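Local atomic coordinates of beta-galactosidase (Trichoderma reesei, PDB entry 3OG2), a protein that probably hydrolyses terminal non-reducing beta-D-galactose residues from beta-D-galactosides, as a glycoside hydrolase of family 35. Residues Gly130-Gln133 with Arg134-Gly137. Residues are numbered along the deposited sequence; the frame is centred on the assembly and turned at random.
Sequences GWLQ and RVKG. With NAG (2-acetamido-2-deoxy-beta-D-glucopyranose), chain E.
Arg134 N donates to Trp131 O at 3.0 Å, an i+3 to i bond that belongs to a short 3-10 turn in the loop between strand 110-116 and helix 144-163 of the TIM-barrel domain. The next bond of the series runs from Val135 N to Leu132 O (3.1 Å), and there the turn gives way to irregular chain. Beyond the backbone, the Arg134 side chain does most of the work. With CG lying beside its own backbone N (chi1 -59°) and a bend at chi3 (-53°), it doubles back over the turn and lays one face of its guanidinium on Trp131 CB; Arg134 NH2 comes within 3.7 Å of Trp131 CB. The indole does not join this contact; its NE1 donates to the carbonyl of Glu83. Arg134 NE donates to the acetamide oxygen NAG O7 at 3.0 Å, in the guanidinium plane, the sugar being the N-acetylglucosamine attached to Asn689. Arg134 NH1 forms a salt bridge with Glu830 and bonds to the carbonyl of Ser704, so one arginine ties the turn to both the glycan and loops far along the chain. A leucine here would probably cost Glu830 this charge partner and leave the acetamide freer to swing. On another side of the turn, Leu132 and Val135 run alongside each other, Leu132 CD2 3.7 Å from Val135 CG2, with helix 144-163 against both. Lys136 stretches out along the sugar, and Lys136 NZ reaches NAG O6 at 3.2 Å.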
loop_
_atom_site.group_PDB
_atom_site.type_symbol
_atom_site.label_atom_id
_atom_site.label_comp_id
_atom_site.label_asym_id
_atom_site.label_seq_id
_atom_site.Cartn_x
_atom_site.Cartn_y
_atom_site.Cartn_z
ATOM N N GLY A 130 7.536 20.460 -4.477
ATOM C CA GLY A 130 6.902 21.746 -4.176
ATOM C C GLY A 130 7.435 22.896 -5.039
ATOM O O GLY A 130 6.740 23.916 -5.165
ATOM N N TRP A 131 8.652 22.742 -5.611
ATOM C CA TRP A 131 9.105 23.806 -6.508
ATOM C C TRP A 131 8.297 23.910 -7.792
ATOM O O TRP A 131 8.442 24.940 -8.475
ATOM C CB TRP A 131 10.590 23.642 -6.753
ATOM C CG TRP A 131 11.156 22.310 -7.104
ATOM C CD1 TRP A 131 11.720 21.430 -6.257
ATOM C CD2 TRP A 131 11.249 21.752 -8.418
ATOM N NE1 TRP A 131 12.158 20.325 -6.914
ATOM C CE2 TRP A 131 11.892 20.489 -8.248
ATOM C CE3 TRP A 131 10.882 22.165 -9.712
ATOM C CZ2 TRP A 131 12.173 19.616 -9.306
ATOM C CZ3 TRP A 131 11.174 21.270 -10.747
ATOM C CH2 TRP A 131 11.808 20.028 -10.541
ATOM N N LEU A 132 7.403 22.960 -8.087
ATOM C CA LEU A 132 6.482 23.197 -9.212
ATOM C C LEU A 132 5.482 24.282 -8.890
ATOM O O LEU A 132 4.811 24.786 -9.790
ATOM C CB LEU A 132 5.773 21.899 -9.597
ATOM C CG LEU A 132 6.607 20.924 -10.439
ATOM C CD1 LEU A 132 5.671 19.807 -10.935
ATOM C CD2 LEU A 132 7.434 21.426 -11.588
ATOM N N GLN A 133 5.322 24.709 -7.601
ATOM C CA GLN A 133 4.509 25.877 -7.363
ATOM C C GLN A 133 5.097 27.133 -8.018
ATOM O O GLN A 133 4.334 28.072 -8.231
ATOM C CB GLN A 133 4.340 26.141 -5.851
ATOM C CG GLN A 133 3.715 24.964 -5.112
ATOM C CD GLN A 133 2.969 25.358 -3.865
ATOM O OE1 GLN A 133 3.214 26.453 -3.295
ATOM N NE2 GLN A 133 2.057 24.507 -3.355
ATOM N N ARG A 134 6.380 27.113 -8.365
ATOM C CA ARG A 134 6.998 28.247 -9.000
ATOM C C ARG A 134 6.995 28.129 -10.529
ATOM O O ARG A 134 7.598 28.941 -11.229
ATOM C CB ARG A 134 8.447 28.375 -8.524
ATOM C CG ARG A 134 8.487 28.552 -6.998
ATOM C CD ARG A 134 9.848 29.071 -6.561
ATOM N NE ARG A 134 11.024 28.313 -7.007
ATOM C CZ ARG A 134 11.589 27.318 -6.305
ATOM N NH1 ARG A 134 11.077 26.947 -5.119
ATOM N NH2 ARG A 134 12.680 26.688 -6.743
ATOM N N VAL A 135 6.327 27.120 -11.082
ATOM C CA VAL A 135 6.180 26.982 -12.546
ATOM C C VAL A 135 4.859 27.575 -12.933
ATOM O O VAL A 135 3.814 27.141 -12.464
ATOM C CB VAL A 135 6.268 25.484 -12.897
ATOM C CG1 VAL A 135 5.932 25.283 -14.371
ATOM C CG2 VAL A 135 7.665 24.963 -12.604
ATOM N N LYS A 136 4.906 28.586 -13.818
ATOM C CA LYS A 136 3.651 29.292 -14.139
ATOM C C LYS A 136 2.663 28.458 -14.899
ATOM O O LYS A 136 1.442 28.603 -14.687
ATOM C CB LYS A 136 3.990 30.539 -14.963
ATOM C CG LYS A 136 4.855 31.543 -14.179
ATOM C CD LYS A 136 5.193 32.811 -15.017
ATOM C CE LYS A 136 6.333 33.621 -14.391
ATOM N NZ LYS A 136 7.046 34.625 -15.241
ATOM N N GLY A 137 3.137 27.627 -15.825
ATOM C CA GLY A 137 2.194 26.921 -16.702
ATOM C C GLY A 137 1.373 25.884 -15.975
ATOM O O GLY A 137 1.701 25.419 -14.867
HETATM C C1 NAG E . 9.841 32.396 -12.096
HETATM C C2 NAG E . 11.147 31.811 -11.530
HETATM C C3 NAG E . 12.385 32.176 -12.331
HETATM C C4 NAG E . 12.207 31.938 -13.842
HETATM C C5 NAG E . 10.844 32.521 -14.252
HETATM C C6 NAG E . 10.614 32.317 -15.754
HETATM C C7 NAG E . 11.618 31.143 -9.209
HETATM C C8 NAG E . 12.209 31.714 -7.933
HETATM N N2 NAG E . 11.364 32.071 -10.136
HETATM O O3 NAG E . 13.543 31.481 -11.884
HETATM O O4 NAG E . 13.273 32.602 -14.533
HETATM O O5 NAG E . 9.795 31.923 -13.455
HETATM O O6 NAG E . 9.642 33.172 -16.311
HETATM O O7 NAG E . 11.760 29.924 -9.403
#